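Local coordinates for protein putative sugar phosphate isomerase (Acidithiobacillus ferrooxidans, PDB 3L2H) that probably binds a metal ion within a cupin barrel and may interconvert sugar phosphates, though its isomerase activity is inferred rather than established, at residues I48-I53 with T114-V119; H66-A71 with Q122-D127; K78-M83 with S108-E113. One frame throughout, in Å; residues are numbered along the deposited sequence.

Contact 1. Residues I48-I53 with T114-V119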
ATOM      1  N   ILE B  48     -16.140  11.089  -3.791  1.00 16.59           N
ATOM      2  CA  ILE B  48     -17.325  11.056  -4.602  1.00 16.26           C
ATOM      3  C   ILE B  48     -17.982  12.437  -4.456  1.00 16.44           C
ATOM      4  O   ILE B  48     -18.403  12.798  -3.350  1.00 17.11           O
ATOM      5  CB  ILE B  48     -18.285   9.942  -4.204  1.00 15.89           C
ATOM      6  CG1 ILE B  48     -17.604   8.570  -4.298  1.00 15.67           C
ATOM      7  CG2 ILE B  48     -19.569   9.986  -5.128  1.00 16.82           C
ATOM      8  CD1 ILE B  48     -18.378   7.347  -3.798  1.00 13.12           C
ATOM      9  N   HIS B  49     -18.082  13.148  -5.577  1.00 15.12           N
ATOM     10  CA  HIS B  49     -18.471  14.540  -5.626  1.00 16.06           C
ATOM     11  C   HIS B  49     -19.599  14.731  -6.644  1.00 16.04           C
ATOM     12  O   HIS B  49     -19.507  14.272  -7.787  1.00 16.39           O
ATOM     13  CB  HIS B  49     -17.274  15.404  -6.037  1.00 16.42           C
ATOM     14  CG  HIS B  49     -16.093  15.293  -5.127  1.00 16.77           C
ATOM     15  ND1 HIS B  49     -15.966  16.056  -3.979  1.00 17.73           N
ATOM     16  CD2 HIS B  49     -14.997  14.492  -5.171  1.00 17.29           C
ATOM     17  CE1 HIS B  49     -14.819  15.761  -3.388  1.00 17.59           C
ATOM     18  NE2 HIS B  49     -14.213  14.816  -4.091  1.00 17.86           N
ATOM     19  N   LEU B  50     -20.635  15.429  -6.231  1.00 16.41           N
ATOM     20  CA  LEU B  50     -21.652  15.896  -7.158  1.00 17.63           C
ATOM     21  C   LEU B  50     -21.316  17.353  -7.491  1.00 17.10           C
ATOM     22  O   LEU B  50     -21.244  18.216  -6.610  1.00 17.61           O
ATOM     23  CB  LEU B  50     -23.034  15.727  -6.575  1.00 19.48           C
ATOM     24  CG  LEU B  50     -24.047  16.035  -7.688  1.00 21.25           C
ATOM     25  CD1 LEU B  50     -25.101  14.969  -7.743  1.00 22.97           C
ATOM     26  CD2 LEU B  50     -24.625  17.452  -7.556  1.00 21.72           C
ATOM     27  N   ILE B  51     -21.023  17.610  -8.750  1.00 17.48           N
ATOM     28  CA  ILE B  51     -20.519  18.927  -9.156  1.00 18.93           C
ATOM     29  C   ILE B  51     -21.491  19.589 -10.109  1.00 18.57           C
ATOM     30  O   ILE B  51     -22.214  18.913 -10.854  1.00 19.26           O
ATOM     31  CB  ILE B  51     -19.064  18.857  -9.764  1.00 19.50           C
ATOM     32  CG1 ILE B  51     -19.069  18.232 -11.153  1.00 20.48           C
ATOM     33  CG2 ILE B  51     -18.142  18.062  -8.847  1.00 19.67           C
ATOM     34  CD1 ILE B  51     -17.779  18.408 -11.933  1.00 20.98           C
ATOM     35  N   GLN B  52     -21.522  20.909 -10.049  1.00 18.46           N
ATOM     36  CA  GLN B  52     -22.317  21.727 -10.959  1.00 18.87           C
ATOM     37  C   GLN B  52     -21.356  22.741 -11.599  1.00 18.15           C
ATOM     38  O   GLN B  52     -20.674  23.459 -10.871  1.00 19.26           O
ATOM     39  CB  GLN B  52     -23.445  22.465 -10.235  1.00 19.17           C
ATOM     40  CG  GLN B  52     -24.320  21.567  -9.363  1.00 20.32           C
ATOM     41  CD  GLN B  52     -25.241  22.361  -8.461  1.00 21.60           C
ATOM     42  OE1 GLN B  52     -25.026  23.553  -8.229  1.00 22.86           O
ATOM     43  NE2 GLN B  52     -26.291  21.703  -7.942  1.00 22.56           N
ATOM     44  N   ILE B  53     -21.345  22.764 -12.932  1.00 17.37           N
ATOM     45  CA  ILE B  53     -20.510  23.625 -13.740  1.00 17.40           C
ATOM     46  C   ILE B  53     -21.429  24.473 -14.573  1.00 18.32           C
ATOM     47  O   ILE B  53     -22.188  23.955 -15.428  1.00 18.32           O
ATOM     48  CB  ILE B  53     -19.607  22.796 -14.669  1.00 16.41           C
ATOM     49  CG1 ILE B  53     -18.815  21.768 -13.859  1.00 16.14           C
ATOM     50  CG2 ILE B  53     -18.703  23.712 -15.513  1.00 15.43           C
ATOM     51  CD1 ILE B  53     -17.922  20.895 -14.708  1.00 15.68           C
ATOM     52  N   THR B 114     -26.926  24.144 -16.723  1.00 19.59           N
ATOM     53  CA  THR B 114     -25.881  23.686 -15.820  1.00 19.58           C
ATOM     54  C   THR B 114     -25.454  22.278 -16.182  1.00 18.04           C
ATOM     55  O   THR B 114     -26.300  21.432 -16.461  1.00 17.93           O
ATOM     56  CB  THR B 114     -26.408  23.653 -14.360  1.00 20.05           C
ATOM     57  OG1 THR B 114     -27.019  24.921 -14.086  1.00 20.39           O
ATOM     58  CG2 THR B 114     -25.261  23.316 -13.350  1.00 19.44           C
ATOM     59  N   LEU B 115     -24.155  22.016 -16.114  1.00 16.87           N
ATOM     60  CA  LEU B 115     -23.636  20.658 -16.322  1.00 16.50           C
ATOM     61  C   LEU B 115     -23.494  20.038 -14.963  1.00 16.87           C
ATOM     62  O   LEU B 115     -22.768  20.587 -14.121  1.00 17.07           O
ATOM     63  CB  LEU B 115     -22.325  20.701 -17.081  1.00 16.07           C
ATOM     64  CG  LEU B 115     -21.535  19.401 -17.248  1.00 16.47           C
ATOM     65  CD1 LEU B 115     -22.357  18.314 -17.962  1.00 15.99           C
ATOM     66  CD2 LEU B 115     -20.235  19.662 -18.033  1.00 15.94           C
ATOM     67  N   VAL B 116     -24.184  18.912 -14.722  1.00 16.06           N
ATOM     68  CA  VAL B 116     -24.175  18.275 -13.412  1.00 15.72           C
ATOM     69  C   VAL B 116     -23.648  16.833 -13.528  1.00 15.87           C
ATOM     70  O   VAL B 116     -24.150  16.036 -14.301  1.00 15.53           O
ATOM     71  CB  VAL B 116     -25.576  18.317 -12.740  1.00 15.55           C
ATOM     72  CG1 VAL B 116     -25.562  17.697 -11.330  1.00 15.70           C
ATOM     73  CG2 VAL B 116     -26.097  19.777 -12.720  1.00 15.38           C
ATOM     74  N   CYS B 117     -22.585  16.541 -12.789  1.00 15.22           N
ATOM     75  CA  CYS B 117     -21.888  15.267 -12.854  1.00 16.25           C
ATOM     76  C   CYS B 117     -21.529  14.732 -11.497  1.00 16.24           C
ATOM     77  O   CYS B 117     -21.389  15.482 -10.529  1.00 16.09           O
ATOM     78  CB  CYS B 117     -20.528  15.413 -13.562  1.00 16.15           C
ATOM     79  SG  CYS B 117     -20.654  16.067 -15.255  1.00 19.34           S
ATOM     80  N   LEU B 118     -21.347  13.425 -11.468  1.00 16.69           N
ATOM     81  CA  LEU B 118     -20.695  12.751 -10.381  1.00 18.16           C
ATOM     82  C   LEU B 118     -19.240  12.585 -10.780  1.00 18.31           C
ATOM     83  O   LEU B 118     -18.948  12.127 -11.896  1.00 19.06           O
ATOM     84  CB  LEU B 118     -21.277  11.369 -10.137  1.00 19.84           C
ATOM     85  CG  LEU B 118     -22.505  11.210  -9.307  1.00 21.73           C
ATOM     86  CD1 LEU B 118     -22.795   9.700  -9.245  1.00 22.21           C
ATOM     87  CD2 LEU B 118     -22.277  11.864  -7.904  1.00 21.65           C
ATOM     88  N   VAL B 119     -18.337  13.038  -9.925  1.00 17.76           N
ATOM     89  CA  VAL B 119     -16.923  12.829 -10.091  1.00 17.82           C
ATOM     90  C   VAL B 119     -16.454  11.835  -9.002  1.00 18.04           C
ATOM     91  O   VAL B 119     -16.700  12.035  -7.797  1.00 17.31           O
ATOM     92  CB  VAL B 119     -16.137  14.151 -10.055  1.00 18.89           C
ATOM     93  CG1 VAL B 119     -14.641  13.849 -10.148  1.00 19.10           C
ATOM     94  CG2 VAL B 119     -16.586  15.066 -11.204  1.00 18.75           C
TER
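Residues Ile48-Ile53 and Leu115-Val119 pair as adjacent antiparallel strands deep in the six-stranded sheet of the cupin barrel, their short axes 4.6 Å apart. Three hydrogen-bonded pairs, His49 with Val119, Ile51 with Cys117 and Ile53 with Leu115, each exchange two backbone bonds. The straightest runs from Ile51 N to Cys117 O (2.8 Å, 174°). On their face Ile51, Ile53, Leu115, Cys117 and Val119 are buried and apolar, and the beta-branched ones among them suit an extended backbone. Here the CD1 end of Ile51 lies 3.6 Å from CG2 of Val119. Ile51 takes the less common rotamer, with CG1 between the backbone N and the carbonyl carbon (chi1 73°), which also lays CG1 4.0 Å from Cys117 CB. On the other face, Leu50 slants across Val116, CD2 to CG1 3.9 Å, while Gln52 lies alongside Val116 and rests its CB 3.7 Å from Thr114 CG2. The polar ends look elsewhere: His49 ND1 bonds Asn34, Thr114 OG1 bonds Glu54, and Gln52 NE2 is hydrogen-bonded to a cyclohexyl-propylsulfonic acid, probably from the crystallisation liquor. Strand 27-36 flanks Ile48-Ile53 and strand 70-76 flanks Leu115-Val119, while Tyr73 of the second subunit packs on Leu50 and Leu118.

Contact 2. Residues H66-A71 with Q122-D127. With EDO (1,2-ethanediol), chain N.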
ATOM      1  N   HIS B  66      -0.824  10.281 -12.434  1.00 18.14           N
ATOM      2  CA  HIS B  66       0.060   9.153 -12.607  1.00 18.75           C
ATOM      3  C   HIS B  66      -0.314   7.942 -11.736  1.00 17.98           C
ATOM      4  O   HIS B  66       0.093   6.834 -12.073  1.00 18.26           O
ATOM      5  CB  HIS B  66       1.505   9.563 -12.251  1.00 18.67           C
ATOM      6  CG  HIS B  66       2.120  10.525 -13.211  1.00 19.05           C
ATOM      7  ND1 HIS B  66       3.442  10.444 -13.593  1.00 19.22           N
ATOM      8  CD2 HIS B  66       1.598  11.591 -13.870  1.00 19.24           C
ATOM      9  CE1 HIS B  66       3.700  11.421 -14.442  1.00 19.94           C
ATOM     10  NE2 HIS B  66       2.598  12.128 -14.629  1.00 19.02           N
ATOM     11  N   TYR B  67      -1.007   8.156 -10.616  1.00 17.59           N
ATOM     12  CA  TYR B  67      -1.352   7.073  -9.676  1.00 17.44           C
ATOM     13  C   TYR B  67      -2.830   6.995  -9.304  1.00 18.18           C
ATOM     14  O   TYR B  67      -3.354   5.891  -9.084  1.00 20.28           O
ATOM     15  CB  TYR B  67      -0.517   7.208  -8.366  1.00 17.33           C
ATOM     16  CG  TYR B  67       0.919   6.836  -8.575  1.00 16.87           C
ATOM     17  CD1 TYR B  67       1.328   5.511  -8.494  1.00 16.67           C
ATOM     18  CD2 TYR B  67       1.852   7.788  -8.925  1.00 16.80           C
ATOM     19  CE1 TYR B  67       2.656   5.169  -8.746  1.00 16.76           C
ATOM     20  CE2 TYR B  67       3.207   7.459  -9.183  1.00 16.14           C
ATOM     21  CZ  TYR B  67       3.596   6.170  -9.077  1.00 16.35           C
ATOM     22  OH  TYR B  67       4.898   5.801  -9.330  1.00 15.46           O
ATOM     23  N   GLU B  68      -3.500   8.122  -9.165  1.00 16.41           N
ATOM     24  CA  GLU B  68      -4.934   8.101  -8.848  1.00 17.35           C
ATOM     25  C   GLU B  68      -5.825   7.967 -10.091  1.00 18.14           C
ATOM     26  O   GLU B  68      -5.682   8.730 -11.056  1.00 18.91           O
ATOM     27  CB  GLU B  68      -5.373   9.352  -8.089  1.00 17.58           C
ATOM     28  CG  GLU B  68      -4.887   9.484  -6.636  1.00 18.02           C
ATOM     29  CD  GLU B  68      -5.402  10.728  -5.932  1.00 19.01           C
ATOM     30  OE1 GLU B  68      -6.073  11.568  -6.580  1.00 19.21           O
ATOM     31  OE2 GLU B  68      -5.176  10.883  -4.686  1.00 19.86           O
ATOM     32  N   GLU B  69      -6.724   6.977 -10.079  1.00 16.56           N
ATOM     33  CA  GLU B  69      -7.775   6.885 -11.079  1.00 15.90           C
ATOM     34  C   GLU B  69      -8.865   7.932 -10.830  1.00 16.21           C
ATOM     35  O   GLU B  69      -9.075   8.382  -9.706  1.00 15.66           O
ATOM     36  CB  GLU B  69      -8.381   5.459 -11.082  1.00 16.30           C
ATOM     37  CG  GLU B  69      -7.349   4.477 -11.643  1.00 17.85           C
ATOM     38  CD  GLU B  69      -7.860   3.076 -11.773  1.00 18.02           C
ATOM     39  OE1 GLU B  69      -8.845   2.763 -11.090  1.00 17.48           O
ATOM     40  OE2 GLU B  69      -7.246   2.304 -12.547  1.00 18.35           O
ATOM     41  N   GLU B  70      -9.577   8.304 -11.892  1.00 15.34           N
ATOM     42  CA  GLU B  70     -10.614   9.316 -11.819  1.00 17.29           C
ATOM     43  C   GLU B  70     -11.687   8.905 -12.830  1.00 16.46           C
ATOM     44  O   GLU B  70     -11.346   8.297 -13.841  1.00 16.29           O
ATOM     45  CB  GLU B  70      -9.999  10.671 -12.205  1.00 20.09           C
ATOM     46  CG  GLU B  70     -10.875  11.812 -12.188  1.00 24.07           C
ATOM     47  CD  GLU B  70     -10.106  13.138 -12.295  1.00 25.51           C
ATOM     48  OE1 GLU B  70      -9.055  13.262 -13.003  1.00 26.93           O
ATOM     49  OE2 GLU B  70     -10.584  14.044 -11.627  1.00 28.60           O
ATOM     50  N   ALA B  71     -12.940   9.276 -12.591  1.00 14.97           N
ATOM     51  CA  ALA B  71     -14.011   9.039 -13.546  1.00 14.84           C
ATOM     52  C   ALA B  71     -15.114  10.073 -13.387  1.00 14.88           C
ATOM     53  O   ALA B  71     -15.234  10.702 -12.327  1.00 14.99           O
ATOM     54  CB  ALA B  71     -14.587   7.620 -13.382  1.00 14.36           C
ATOM     55  N   GLN B 122      -9.888   8.183  -6.744  1.00 20.28           N
ATOM     56  CA  GLN B 122      -9.154   7.565  -5.641  1.00 20.92           C
ATOM     57  C   GLN B 122      -8.587   8.656  -4.834  1.00 21.45           C
ATOM     58  O   GLN B 122      -8.331   9.749  -5.375  1.00 25.48           O
ATOM     59  CB  GLN B 122      -7.984   6.733  -6.108  1.00 20.74           C
ATOM     60  CG  GLN B 122      -8.293   5.502  -6.816  1.00 20.25           C
ATOM     61  CD  GLN B 122      -7.044   4.734  -7.091  1.00 20.40           C
ATOM     62  OE1 GLN B 122      -6.479   4.835  -8.181  1.00 16.56           O
ATOM     63  NE2 GLN B 122      -6.564   3.986  -6.091  1.00 20.25           N
ATOM     64  N   ARG B 123      -8.369   8.397  -3.552  1.00 20.92           N
ATOM     65  CA  ARG B 123      -7.616   9.281  -2.684  1.00 21.89           C
ATOM     66  C   ARG B 123      -6.401   8.540  -2.174  1.00 22.19           C
ATOM     67  O   ARG B 123      -6.566   7.680  -1.344  1.00 22.77           O
ATOM     68  CB  ARG B 123      -8.418   9.704  -1.478  1.00 22.34           C
ATOM     69  CG  ARG B 123      -9.476  10.687  -1.802  1.00 23.37           C
ATOM     70  CD  ARG B 123      -9.927  11.385  -0.571  1.00 24.22           C
ATOM     71  NE  ARG B 123     -10.981  12.278  -0.965  1.00 25.26           N
ATOM     72  CZ  ARG B 123     -11.764  12.941  -0.131  1.00 25.51           C
ATOM     73  NH1 ARG B 123     -11.640  12.804   1.169  1.00 24.97           N
ATOM     74  NH2 ARG B 123     -12.686  13.751  -0.623  1.00 26.71           N
ATOM     75  N   LEU B 124      -5.219   8.834  -2.708  1.00 20.42           N
ATOM     76  CA  LEU B 124      -3.987   8.153  -2.316  1.00 20.24           C
ATOM     77  C   LEU B 124      -3.054   9.134  -1.632  1.00 19.95           C
ATOM     78  O   LEU B 124      -3.088  10.323  -1.904  1.00 19.37           O
ATOM     79  CB  LEU B 124      -3.264   7.587  -3.525  1.00 19.01           C
ATOM     80  CG  LEU B 124      -4.029   6.564  -4.313  1.00 19.49           C
ATOM     81  CD1 LEU B 124      -3.231   6.183  -5.617  1.00 17.79           C
ATOM     82  CD2 LEU B 124      -4.366   5.319  -3.405  1.00 20.33           C
ATOM     83  N   ASP B 125      -2.247   8.612  -0.729  1.00 20.54           N
ATOM     84  CA  ASP B 125      -1.265   9.414  -0.025  1.00 21.34           C
ATOM     85  C   ASP B 125      -0.178   9.996  -0.945  1.00 18.81           C
ATOM     86  O   ASP B 125       0.364  11.047  -0.621  1.00 18.60           O
ATOM     87  CB  ASP B 125      -0.580   8.582   1.044  1.00 23.43           C
ATOM     88  CG  ASP B 125      -1.449   8.373   2.282  1.00 26.23           C
ATOM     89  OD1 ASP B 125      -2.456   9.061   2.471  1.00 27.73           O
ATOM     90  OD2 ASP B 125      -1.056   7.547   3.104  1.00 30.32           O
ATOM     91  N   GLN B 126       0.138   9.314  -2.033  1.00 17.36           N
ATOM     92  CA  GLN B 126       1.094   9.793  -3.028  1.00 17.20           C
ATOM     93  C   GLN B 126       0.501   9.813  -4.451  1.00 16.62           C
ATOM     94  O   GLN B 126      -0.103   8.839  -4.911  1.00 16.90           O
ATOM     95  CB  GLN B 126       2.355   8.930  -3.058  1.00 17.63           C
ATOM     96  CG  GLN B 126       3.207   8.945  -1.756  1.00 18.75           C
ATOM     97  CD  GLN B 126       4.499   8.089  -1.887  1.00 20.53           C
ATOM     98  OE1 GLN B 126       4.456   6.919  -1.545  1.00 19.18           O
ATOM     99  NE2 GLN B 126       5.629   8.671  -2.452  1.00 20.52           N
ATOM    100  N   ASP B 127       0.791  10.881  -5.176  1.00 15.30           N
ATOM    101  CA  ASP B 127       0.388  10.975  -6.581  1.00 15.97           C
ATOM    102  C   ASP B 127       1.311  11.969  -7.252  1.00 14.68           C
ATOM    103  O   ASP B 127       2.055  12.722  -6.600  1.00 14.22           O
ATOM    104  CB  ASP B 127      -1.084  11.411  -6.671  1.00 16.25           C
ATOM    105  CG  ASP B 127      -1.731  11.185  -8.050  1.00 17.18           C
ATOM    106  OD1 ASP B 127      -1.200  10.429  -8.896  1.00 17.34           O
ATOM    107  OD2 ASP B 127      -2.814  11.805  -8.238  1.00 19.01           O
TER
HETATM  108  C1  EDO N 165     -12.613  16.531 -12.759  1.00 29.66           C
HETATM  109  O1  EDO N 165     -11.222  16.144 -12.763  1.00 29.55           O
HETATM  110  C2  EDO N 165     -13.306  16.040 -14.006  1.00 29.06           C
HETATM  111  O2  EDO N 165     -12.927  16.918 -15.089  1.00 28.94           O
HETATM  112  O   HOH W   1      -3.973  13.525  -6.616  1.00 21.73           O
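Glu68 and Asp127 cross at about a right angle in the cupin barrel, where the 66-69 loop before strand 70-76 meets the start of strand 126-131. Their carboxylate planes are only 27° apart, and Glu68 OE1 lies 3.7 Å from Asp127 OD2, a closeness of like charges that would probably be costly without relief. A water donates to both oxygens, though its bond to Glu68 is weak, and Arg140 forms a salt bridge with Glu68 OE2. That same OE2 accepts the backbone N-H of Leu124 on its anti side (2.8 Å), almost straight but well out of the carboxylate plane. The extended chain of Glu68 carries its carboxylate across to this backbone; an alanine here would probably leave Leu124 N without its acceptor and Arg140 NH2 without its carboxylate mate, and let the 123-125 loop shift. Asp127 is held differently. A chi1 of -164° sets its carboxylate opposite its own N and carries OD1 to Tyr67 N (2.9 Å), which lies nearly in line with the C-O bond although the N-H is bent. OD1 also takes a weak, long bond from Glu68 N and lies at the edge of the tyrosine ring, whose plane stands 82° from the carboxylate. Its OD2, besides the water, accepts from ND1 of His65. Gln122 mimics a strand partner: OE1 takes Glu69 N, while Gln122 N reaches Glu69 O (3.1 Å). The Glu69 carboxylate turns to backbone N-H groups of Arg44 and His45 of the second subunit. By sequence, Glu70 fits the cupin metal-binding motif with His63 and His65, so these three are probably metal ligands, as in related cupins; OE1 of Glu70 is bonded to His63. Nearby, Leu124 lays its CD1 4.0 Å from Tyr67 CB.

Contact 3. Residues K78-M83 with S108-E113. With EDO (1,2-ethanediol), chain O.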
ATOM      1  N   LYS B  78     -25.025  19.286 -20.768  1.00 19.26           N
ATOM      2  CA  LYS B  78     -24.074  18.908 -21.805  1.00 19.85           C
ATOM      3  C   LYS B  78     -22.742  19.583 -21.625  1.00 19.51           C
ATOM      4  O   LYS B  78     -22.663  20.646 -21.054  1.00 17.85           O
ATOM      5  CB  LYS B  78     -24.641  19.297 -23.168  1.00 21.57           C
ATOM      6  CG  LYS B  78     -25.951  18.610 -23.499  1.00 23.04           C
ATOM      7  CD  LYS B  78     -26.534  19.077 -24.816  1.00 24.58           C
ATOM      8  CE  LYS B  78     -27.630  18.098 -25.339  1.00 25.54           C
ATOM      9  NZ  LYS B  78     -28.412  18.683 -26.520  1.00 26.39           N
ATOM     10  N   GLY B  79     -21.685  18.949 -22.128  1.00 19.37           N
ATOM     11  CA  GLY B  79     -20.344  19.499 -22.014  1.00 19.12           C
ATOM     12  C   GLY B  79     -19.480  19.091 -23.174  1.00 18.87           C
ATOM     13  O   GLY B  79     -19.914  18.357 -24.054  1.00 18.49           O
ATOM     14  N   THR B  80     -18.242  19.564 -23.161  1.00 19.35           N
ATOM     15  CA  THR B  80     -17.261  19.208 -24.165  1.00 18.52           C
ATOM     16  C   THR B  80     -16.074  18.650 -23.420  1.00 18.68           C
ATOM     17  O   THR B  80     -15.495  19.325 -22.565  1.00 18.54           O
ATOM     18  CB  THR B  80     -16.827  20.406 -24.952  1.00 18.44           C
ATOM     19  OG1 THR B  80     -17.955  20.916 -25.663  1.00 17.96           O
ATOM     20  CG2 THR B  80     -15.666  20.043 -25.931  1.00 18.44           C
ATOM     21  N   LEU B  81     -15.746  17.396 -23.722  1.00 18.10           N
ATOM     22  CA  LEU B  81     -14.637  16.697 -23.087  1.00 18.02           C
ATOM     23  C   LEU B  81     -13.406  16.831 -23.981  1.00 17.89           C
ATOM     24  O   LEU B  81     -13.470  16.490 -25.139  1.00 18.98           O
ATOM     25  CB  LEU B  81     -15.035  15.223 -22.900  1.00 16.79           C
ATOM     26  CG  LEU B  81     -13.939  14.215 -22.516  1.00 16.63           C
ATOM     27  CD1 LEU B  81     -13.302  14.611 -21.134  1.00 15.61           C
ATOM     28  CD2 LEU B  81     -14.483  12.798 -22.505  1.00 15.05           C
ATOM     29  N   THR B  82     -12.306  17.387 -23.456  1.00 18.46           N
ATOM     30  CA  THR B  82     -11.036  17.394 -24.140  1.00 18.42           C
ATOM     31  C   THR B  82     -10.160  16.310 -23.535  1.00 18.84           C
ATOM     32  O   THR B  82      -9.973  16.289 -22.327  1.00 18.05           O
ATOM     33  CB  THR B  82     -10.332  18.772 -24.000  1.00 19.29           C
ATOM     34  OG1 THR B  82     -11.148  19.744 -24.642  1.00 19.76           O
ATOM     35  CG2 THR B  82      -8.934  18.794 -24.606  1.00 19.35           C
HETATM   36  N   MSE B  83      -9.650  15.412 -24.377  1.00 19.33           N
HETATM   37  CA  MSE B  83      -8.693  14.388 -23.969  1.00 19.83           C
HETATM   38  C   MSE B  83      -7.575  14.380 -24.969  1.00 20.84           C
HETATM   39  O   MSE B  83      -7.809  14.203 -26.151  1.00 20.53           O
HETATM   40  CB  MSE B  83      -9.310  12.983 -23.898  1.00 19.34           C
HETATM   41  CG  MSE B  83     -10.366  12.841 -22.874  1.00 19.16           C
HETATM   42 SE   MSE B  83     -11.014  10.957 -22.709  0.75 17.16          SE
HETATM   43  CE  MSE B  83     -12.019  10.852 -24.401  1.00 19.60           C
ATOM     44  N   SER B 108     -15.399  21.250 -20.375  0.50 17.11           N
ATOM     45  CA  SER B 108     -15.983  22.574 -20.472  0.50 17.82           C
ATOM     46  C   SER B 108     -17.497  22.465 -20.573  0.50 17.50           C
ATOM     47  O   SER B 108     -18.023  21.507 -21.148  0.50 16.85           O
ATOM     48  CB  SER B 108     -15.484  23.303 -21.722  0.50 18.15           C
ATOM     49  OG  SER B 108     -14.094  23.591 -21.655  0.50 18.84           O
ATOM     50  N   ASN B 109     -18.194  23.426 -19.983  1.00 17.14           N
ATOM     51  CA  ASN B 109     -19.626  23.552 -20.214  1.00 17.30           C
ATOM     52  C   ASN B 109     -19.823  24.691 -21.197  1.00 18.49           C
ATOM     53  O   ASN B 109     -19.781  25.853 -20.805  1.00 17.68           O
ATOM     54  CB  ASN B 109     -20.427  23.802 -18.930  1.00 16.52           C
ATOM     55  CG  ASN B 109     -21.906  23.917 -19.194  1.00 16.41           C
ATOM     56  OD1 ASN B 109     -22.331  23.839 -20.349  1.00 16.48           O
ATOM     57  ND2 ASN B 109     -22.706  24.148 -18.141  1.00 15.30           N
ATOM     58  N   ASP B 110     -19.977  24.365 -22.473  1.00 19.77           N
ATOM     59  CA  ASP B 110     -20.231  25.379 -23.482  1.00 22.41           C
ATOM     60  C   ASP B 110     -21.699  25.321 -23.940  1.00 21.91           C
ATOM     61  O   ASP B 110     -22.017  25.819 -25.008  1.00 21.60           O
ATOM     62  CB  ASP B 110     -19.253  25.265 -24.690  1.00 23.75           C
ATOM     63  CG  ASP B 110     -17.787  25.484 -24.296  1.00 25.62           C
ATOM     64  OD1 ASP B 110     -17.500  26.425 -23.510  1.00 27.92           O
ATOM     65  OD2 ASP B 110     -16.900  24.739 -24.783  1.00 26.38           O
ATOM     66  N   GLY B 111     -22.568  24.710 -23.129  1.00 21.97           N
ATOM     67  CA  GLY B 111     -23.993  24.639 -23.391  1.00 22.19           C
ATOM     68  C   GLY B 111     -24.735  25.779 -22.712  1.00 22.54           C
ATOM     69  O   GLY B 111     -24.127  26.764 -22.310  1.00 22.68           O
ATOM     70  N   THR B 112     -26.047  25.630 -22.570  1.00 22.67           N
ATOM     71  CA  THR B 112     -26.894  26.661 -21.986  1.00 22.70           C
ATOM     72  C   THR B 112     -27.539  26.298 -20.643  1.00 22.29           C
ATOM     73  O   THR B 112     -28.217  27.125 -20.035  1.00 23.41           O
ATOM     74  CB  THR B 112     -28.036  27.018 -22.985  1.00 23.53           C
ATOM     75  OG1 THR B 112     -28.736  25.821 -23.343  1.00 24.43           O
ATOM     76  CG2 THR B 112     -27.476  27.634 -24.211  1.00 22.67           C
ATOM     77  N   GLU B 113     -27.380  25.065 -20.184  0.50 21.62           N
ATOM     78  CA  GLU B 113     -27.893  24.696 -18.867  0.50 20.68           C
ATOM     79  C   GLU B 113     -26.714  24.232 -18.022  0.50 19.97           C
ATOM     80  O   GLU B 113     -25.632  23.969 -18.535  0.50 19.60           O
ATOM     81  CB  GLU B 113     -28.990  23.624 -18.959  0.50 20.86           C
ATOM     82  CG  GLU B 113     -28.507  22.235 -19.294  0.50 20.76           C
ATOM     83  CD  GLU B 113     -29.643  21.238 -19.547  0.50 21.07           C
ATOM     84  OE1 GLU B 113     -30.197  20.628 -18.579  0.50 20.24           O
ATOM     85  OE2 GLU B 113     -29.914  21.016 -20.748  0.50 21.49           O
TER
HETATM   86  C1  EDO O 166     -21.309  21.596 -24.371  1.00 43.28           C
HETATM   87  O1  EDO O 166     -20.001  22.133 -24.172  1.00 42.91           O
HETATM   88  C2  EDO O 166     -21.964  22.259 -25.578  1.00 43.42           C
HETATM   89  O2  EDO O 166     -22.866  21.325 -26.150  1.00 43.67           O
HETATM   90  O   HOH W   2     -24.948  22.222 -20.509  1.00 15.25           O
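Thr80 and Ser108 form one antiparallel hydrogen-bonded pair, with Thr80 N to Ser108 O at 2.8 Å and Ser108 N to Thr80 O at 2.9 Å, after which the 109-113 loop turns away from strand 79-83. Gly79 sits where a side chain would collide: a CB would fall about 3.0 Å from Ser108 O. Asn109 shapes the turn with both ends of its amide. A chi1 of -179° swings that amide away from its own N, where OD1 accepts Gly111 N at 2.9 Å, an Asx turn, while ND2 donates to Glu113 O close to the amide plane and also to Ile53 O. Asparagine suits the place because one planar group supplies an acceptor and a two-proton donor. A water accepts from Lys78 N and lies 2.7 Å from Glu113 O, linking the loop's far end to the residue before the strand. An ethanediol, probably from the crystallisation liquor, sits between the two segments: its O1 accepts Asp110 N (2.8 Å) and is hydrogen-bonded to Thr80 OG1. Strand 79-83 runs between 86-90 and 105-108 in a three-stranded sheet, with Leu81 and Met83 (selenomethionine) directed onto Val96 of strand 95-98.

Contacts 1 and 2 lie on opposite sides of the chain's centre, about 19 Å apart between centres, yet both reach the six-stranded sheet: strands 115-122 and 70-76 are neighbours in it, and Val119 packs on the backbone of Ala71. Along the chain their segments alternate, 48-53, 66-71, 114-119, 122-127, so the two pairings interlock. Contact 3 is nested inside both loops. Its centre is about 12 Å from that of contact 1, which it touches through Asn109, but about 24 Å from that of contact 2. Contact 1 lies within the six-stranded sheet, contact 2 ties it to the four-stranded sheet of 126-131, and contact 3 closes the edge of the three-stranded one; contacts 1 and 2 also reach the second subunit.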